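Local coordinates for chitin elicitor-binding protein (PDB 5JCD) that binds chitin oligosaccharides at the rice cell surface through its lysin-motif ectodomain, the part present here, and relays the fungal signal to defence responses, at residues Ile17-Pro22 with Gly28-Arg33; Asp137-Ser142 with Leu172-Ile177. All blocks are in the same frame, centred on the assembly; numbering follows the deposited sequence.

Contact 1: Ile17-Pro22 with Gly28-Arg33; sequences ILYTSP and GNLVAR. With NAG (2-acetamido-2-deoxy-beta-D-glucopyranose), chain E.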
loop_
_atom_site.group_PDB
_atom_site.type_symbol
_atom_site.label_atom_id
_atom_site.label_comp_id
_atom_site.label_asym_id
_atom_site.label_seq_id
_atom_site.Cartn_x
_atom_site.Cartn_y
_atom_site.Cartn_z
ATOM N N ILE A 17 0.812 1.873 3.186
ATOM C CA ILE A 17 0.347 2.508 1.953
ATOM C C ILE A 17 -0.230 3.862 2.311
ATOM O O ILE A 17 -0.821 4.028 3.373
ATOM C CB ILE A 17 -0.757 1.685 1.201
ATOM C CG1 ILE A 17 -1.984 1.464 2.113
ATOM C CG2 ILE A 17 -0.195 0.365 0.668
ATOM C CD1 ILE A 17 -3.209 0.720 1.449
ATOM N N LEU A 18 -0.081 4.835 1.422
ATOM C CA LEU A 18 -0.821 6.076 1.597
ATOM C C LEU A 18 -2.162 5.849 0.891
ATOM O O LEU A 18 -2.245 5.834 -0.343
ATOM C CB LEU A 18 -0.062 7.269 1.014
ATOM C CG LEU A 18 -0.757 8.613 1.210
ATOM C CD1 LEU A 18 -0.837 8.977 2.711
ATOM C CD2 LEU A 18 -0.114 9.738 0.398
ATOM N N TYR A 19 -3.208 5.619 1.672
ATOM C CA TYR A 19 -4.491 5.198 1.102
ATOM C C TYR A 19 -5.367 6.377 0.743
ATOM O O TYR A 19 -5.566 7.275 1.558
ATOM C CB TYR A 19 -5.230 4.282 2.089
ATOM C CG TYR A 19 -6.533 3.712 1.577
ATOM C CD1 TYR A 19 -6.550 2.861 0.474
ATOM C CD2 TYR A 19 -7.739 3.971 2.226
ATOM C CE1 TYR A 19 -7.722 2.303 0.010
ATOM C CE2 TYR A 19 -8.925 3.415 1.764
ATOM C CZ TYR A 19 -8.901 2.583 0.652
ATOM O OH TYR A 19 -10.047 2.024 0.162
ATOM N N THR A 20 -5.895 6.365 -0.484
ATOM C CA THR A 20 -6.862 7.371 -0.908
ATOM C C THR A 20 -8.227 6.771 -0.717
ATOM O O THR A 20 -8.572 5.779 -1.369
ATOM C CB THR A 20 -6.692 7.780 -2.384
ATOM O OG1 THR A 20 -5.391 8.353 -2.583
ATOM C CG2 THR A 20 -7.769 8.802 -2.776
ATOM N N SER A 21 -8.994 7.340 0.203
ATOM C CA SER A 21 -10.303 6.768 0.545
ATOM C C SER A 21 -11.348 7.050 -0.550
ATOM O O SER A 21 -11.677 8.206 -0.803
ATOM C CB SER A 21 -10.776 7.328 1.886
ATOM O OG SER A 21 -12.007 6.758 2.277
ATOM N N PRO A 22 -11.882 5.992 -1.190
ATOM C CA PRO A 22 -12.849 6.207 -2.267
ATOM C C PRO A 22 -14.081 6.956 -1.759
ATOM O O PRO A 22 -14.637 7.781 -2.487
ATOM C CB PRO A 22 -13.216 4.787 -2.706
ATOM C CG PRO A 22 -12.048 3.917 -2.254
ATOM C CD PRO A 22 -11.619 4.559 -0.954
ATOM N N GLY A 28 -12.243 4.099 12.278
ATOM C CA GLY A 28 -12.749 2.811 12.746
ATOM C C GLY A 28 -13.047 1.839 11.622
ATOM O O GLY A 28 -12.719 0.655 11.709
ATOM N N ASN A 29 -13.682 2.332 10.558
ATOM C CA ASN A 29 -13.957 1.495 9.391
ATOM C C ASN A 29 -12.714 1.026 8.643
ATOM O O ASN A 29 -12.655 -0.101 8.133
ATOM C CB ASN A 29 -14.864 2.217 8.414
ATOM C CG ASN A 29 -16.292 2.165 8.824
ATOM O OD1 ASN A 29 -16.968 3.187 8.895
ATOM N ND2 ASN A 29 -16.773 0.968 9.108
ATOM N N LEU A 30 -11.736 1.916 8.550
ATOM C CA LEU A 30 -10.477 1.604 7.898
ATOM C C LEU A 30 -9.785 0.503 8.691
ATOM O O LEU A 30 -9.307 -0.477 8.123
ATOM C CB LEU A 30 -9.609 2.872 7.802
ATOM C CG LEU A 30 -10.081 3.878 6.751
ATOM C CD1 LEU A 30 -9.283 5.185 6.767
ATOM C CD2 LEU A 30 -9.954 3.218 5.405
ATOM N N VAL A 31 -9.772 0.657 10.012
ATOM C CA VAL A 31 -9.218 -0.363 10.899
ATOM C C VAL A 31 -9.869 -1.703 10.614
ATOM O O VAL A 31 -9.197 -2.733 10.592
ATOM C CB VAL A 31 -9.413 -0.012 12.380
ATOM C CG1 VAL A 31 -9.012 -1.190 13.267
ATOM C CG2 VAL A 31 -8.629 1.234 12.735
ATOM N N ALA A 32 -11.182 -1.668 10.401
ATOM C CA ALA A 32 -11.953 -2.863 10.083
ATOM C C ALA A 32 -11.699 -3.434 8.678
ATOM O O ALA A 32 -11.446 -4.630 8.534
ATOM C CB ALA A 32 -13.446 -2.594 10.280
ATOM N N ARG A 33 -11.753 -2.594 7.649
ATOM C CA ARG A 33 -11.548 -3.076 6.282
ATOM C C ARG A 33 -10.139 -3.649 6.135
ATOM O O ARG A 33 -9.917 -4.654 5.464
ATOM C CB ARG A 33 -11.731 -1.939 5.262
ATOM C CG ARG A 33 -11.299 -2.272 3.803
ATOM C CD ARG A 33 -11.452 -1.049 2.874
ATOM N NE ARG A 33 -12.609 -0.255 3.274
ATOM C CZ ARG A 33 -12.837 0.999 2.906
ATOM N NH1 ARG A 33 -11.986 1.642 2.113
ATOM N NH2 ARG A 33 -13.922 1.618 3.352
HETATM C C1 NAG E . -14.461 12.553 -4.333
HETATM C C2 NAG E . -14.293 13.107 -5.749
HETATM C C3 NAG E . -15.504 12.869 -6.637
HETATM C C4 NAG E . -16.004 11.426 -6.548
HETATM C C5 NAG E . -16.119 10.991 -5.096
HETATM C C6 NAG E . -16.398 9.497 -5.045
HETATM C C7 NAG E . -12.730 14.955 -5.767
HETATM C C8 NAG E . -12.540 16.410 -5.486
HETATM N N2 NAG E . -13.978 14.522 -5.678
HETATM O O3 NAG E . -15.063 13.092 -7.953
HETATM O O4 NAG E . -17.255 11.258 -7.209
HETATM O O5 NAG E . -14.925 11.228 -4.365
HETATM O O6 NAG E . -16.689 9.111 -3.725
HETATM O O7 NAG E . -11.782 14.224 -6.057
#
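Tyr19, near the end of strand 12-20, turns its ring toward helix 27-34, where Leu30 and Arg33 meet it one helical turn apart. The tight part is apolar: CE2 of Tyr19 lies 3.8 Å from CD2 of Leu30, the methyl approaching the ring obliquely. With CG anti to the backbone N (chi1 -176°), Tyr19 carries its ring off the strand into this buried seam, where Phe34 adds an edge-to-face contact and Val64 and Leu42 pack against Leu30. A branched aliphatic residue suits the helix face here because it packs between strand and helix without needing a polar partner.

The outer side is looser. Arg33 is poorly ordered; its chain, bent at chi3, swings the guanidinium to the rim of the ring, the two planes 73° apart. NH1 of Arg33 stands 2.8 Å from OH of Tyr19, but the N-H points poorly at it (119°), so the bond is weak. CD of Pro22, in the loop just past the strand, lies 4.2 Å from the same NH1. The carbonyl O of Pro22 accepts a 2.7 Å hydrogen bond from O6 of an N-acetylglucosamine, probably the glycan of Asn61.

The carbonyl of Val100 can only accept, which makes the phenol the donor there; its oxygen can still accept from Arg33, a weakly held polar neighbour beside the hydroxyl.

Contact 2: Asp137-Ser142 with Leu172-Ile177; sequences DKEEGS and LTRNKI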
loop_
_atom_site.group_PDB
_atom_site.type_symbol
_atom_site.label_atom_id
_atom_site.label_comp_id
_atom_site.label_asym_id
_atom_site.label_seq_id
_atom_site.Cartn_x
_atom_site.Cartn_y
_atom_site.Cartn_z
ATOM N N ASP A 137 13.727 -4.015 2.623
ATOM C CA ASP A 137 15.096 -3.684 2.199
ATOM C C ASP A 137 15.498 -2.415 2.904
ATOM O O ASP A 137 14.667 -1.538 3.113
ATOM C CB ASP A 137 15.201 -3.396 0.697
ATOM C CG ASP A 137 15.084 -4.638 -0.171
ATOM O OD1 ASP A 137 15.420 -5.746 0.297
ATOM O OD2 ASP A 137 14.638 -4.494 -1.331
ATOM N N LYS A 138 16.773 -2.330 3.271
ATOM C CA LYS A 138 17.364 -1.084 3.735
ATOM C C LYS A 138 17.633 -0.153 2.541
ATOM O O LYS A 138 17.637 -0.582 1.380
ATOM C CB LYS A 138 18.666 -1.380 4.476
ATOM C CG LYS A 138 18.443 -2.013 5.859
ATOM C CD LYS A 138 19.729 -2.521 6.495
ATOM C CE LYS A 138 19.425 -3.299 7.792
ATOM N NZ LYS A 138 19.792 -2.590 9.057
ATOM N N GLU A 139 17.813 1.128 2.824
ATOM C CA GLU A 139 18.185 2.077 1.786
ATOM C C GLU A 139 19.630 2.544 2.006
ATOM O O GLU A 139 19.911 3.350 2.908
ATOM C CB GLU A 139 17.216 3.264 1.751
ATOM C CG GLU A 139 17.427 4.197 0.561
ATOM C CD GLU A 139 17.439 3.447 -0.759
ATOM O OE1 GLU A 139 18.134 3.894 -1.695
ATOM O OE2 GLU A 139 16.745 2.415 -0.871
ATOM N N GLU A 140 20.533 2.018 1.181
ATOM C CA GLU A 140 21.962 2.272 1.315
ATOM C C GLU A 140 22.449 2.028 2.751
ATOM O O GLU A 140 23.113 2.885 3.352
ATOM C CB GLU A 140 22.308 3.692 0.854
ATOM C CG GLU A 140 23.193 3.740 -0.405
ATOM C CD GLU A 140 22.448 4.164 -1.668
ATOM O OE1 GLU A 140 22.235 5.382 -1.872
ATOM O OE2 GLU A 140 22.085 3.273 -2.471
ATOM N N GLY A 141 22.094 0.866 3.301
ATOM C CA GLY A 141 22.553 0.468 4.623
ATOM C C GLY A 141 21.747 0.996 5.804
ATOM O O GLY A 141 21.974 0.589 6.954
ATOM N N SER A 142 20.794 1.887 5.540
ATOM C CA SER A 142 19.993 2.462 6.621
ATOM C C SER A 142 18.608 1.825 6.698
ATOM O O SER A 142 18.074 1.339 5.699
ATOM C CB SER A 142 19.820 3.962 6.438
ATOM O OG SER A 142 20.982 4.662 6.798
ATOM N N LEU A 172 14.380 7.820 -7.468
ATOM C CA LEU A 172 14.536 7.376 -8.859
ATOM C C LEU A 172 15.205 6.021 -9.029
ATOM O O LEU A 172 14.757 5.211 -9.838
ATOM C CB LEU A 172 15.302 8.426 -9.668
ATOM C CG LEU A 172 14.502 9.723 -9.809
ATOM C CD1 LEU A 172 15.307 10.889 -10.409
ATOM C CD2 LEU A 172 13.197 9.470 -10.547
ATOM N N THR A 173 16.252 5.743 -8.257
ATOM C CA THR A 173 16.919 4.444 -8.395
ATOM C C THR A 173 16.082 3.335 -7.771
ATOM O O THR A 173 16.005 2.228 -8.288
ATOM C CB THR A 173 18.330 4.431 -7.769
ATOM O OG1 THR A 173 18.227 4.611 -6.354
ATOM C CG2 THR A 173 19.189 5.536 -8.368
ATOM N N ARG A 174 15.502 3.625 -6.616
ATOM C CA ARG A 174 14.651 2.662 -5.943
ATOM C C ARG A 174 13.496 2.264 -6.861
ATOM O O ARG A 174 13.077 1.115 -6.892
ATOM C CB ARG A 174 14.121 3.249 -4.626
ATOM C CG ARG A 174 13.263 2.298 -3.816
ATOM C CD ARG A 174 14.082 1.135 -3.319
ATOM N NE ARG A 174 13.253 0.006 -2.929
ATOM C CZ ARG A 174 13.731 -1.161 -2.519
ATOM N NH1 ARG A 174 15.041 -1.352 -2.434
ATOM N NH2 ARG A 174 12.895 -2.135 -2.183
ATOM N N ASN A 175 12.970 3.211 -7.626
ATOM C CA ASN A 175 11.846 2.848 -8.463
ATOM C C ASN A 175 12.158 2.597 -9.929
ATOM O O ASN A 175 11.247 2.480 -10.736
ATOM C CB ASN A 175 10.737 3.874 -8.288
ATOM C CG ASN A 175 10.121 3.800 -6.902
ATOM O OD1 ASN A 175 9.288 2.937 -6.651
ATOM N ND2 ASN A 175 10.524 4.706 -6.000
ATOM N N LYS A 176 13.450 2.499 -10.249
ATOM C CA LYS A 176 13.939 2.289 -11.611
ATOM C C LYS A 176 13.263 3.215 -12.621
ATOM O O LYS A 176 12.683 2.770 -13.598
ATOM C CB LYS A 176 13.805 0.828 -12.042
ATOM C CG LYS A 176 14.269 -0.161 -11.007
ATOM C CD LYS A 176 13.928 -1.561 -11.460
ATOM C CE LYS A 176 14.348 -2.615 -10.452
ATOM N NZ LYS A 176 13.161 -3.059 -9.639
ATOM N N ILE A 177 13.338 4.508 -12.365
ATOM C CA ILE A 177 12.742 5.499 -13.238
ATOM C C ILE A 177 13.847 6.176 -14.029
ATOM O O ILE A 177 14.623 6.961 -13.478
ATOM C CB ILE A 177 11.960 6.552 -12.420
ATOM C CG1 ILE A 177 10.686 5.938 -11.837
ATOM C CG2 ILE A 177 11.595 7.760 -13.258
ATOM C CD1 ILE A 177 10.052 6.824 -10.760
HETATM O O HOH W 1 17.095 0.733 -2.549
HETATM O O HOH W 2 17.648 3.613 -4.037
#
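Arg174 leaves the last turn of helix 168-174 with CG anti to the backbone N (chi1 -178°) and bends at chi2 (66°), which carries its guanidinium across to the loop at Asp137. There NH2 of Arg174 donates to OD2 of Asp137 over 3.1 Å in a salt bridge. The oxygen lies in the guanidinium plane but is met on its anti side, with the carboxylate plane turned steeply away; NH1 adds a weak second bond to the same oxygen.

Glu139, also bent at chi2, runs past the arginine chain in the opposite direction, its OE2 3.8 Å from CD of Arg174. OE2 of Glu139 is 4.4 Å from NH1 of Arg174, beyond a salt bridge, and no N-H points at it. NH1 of Arg174 donates to a water; that water and another near OG1 of Thr173 approach Glu139 so closely that those links are doubtful. Gly141, with positive phi, suits the type I' turn from Glu139 to Ser142, and a Schellman motif with Lys176 as C-prime residue ends the helix.

Asp190 pairs with NE of Arg174, and OD1 of Asp137 accepts from the amide of Ala6. Arginine, with several N-H groups, can serve acids from separate parts of the chain; its positive charge probably lowers the pKa of Asp137, favouring the ionised form.

In the fold
Contact 1 and contact 2 lie on opposite sides of the chain's centre, their own centres 27 Å apart and their nearest atoms about 12 Å apart, so neither touches the other. Strand pairing bridges the gap: strand 12-20, which carries Tyr19, runs parallel to strand 145-150, which follows the loop of contact 2 and pairs with strand 188-193, home of Asp190. Contact 1 holds Pro22, a chitin-binding residue whose carbonyl also bonds an N-acetylglucosamine consistent with the N-linked glycan of Asn61, not free chitin; the side chain of Arg33 is about 11 Å from that of Asp91, a likely chitin-binding residue. In contact 2, the side chain of Arg174 is about 12 Å from that of chitin-binding Leu183; it joins helix 168-174, within the second LysM, to the loop before strand 145-150.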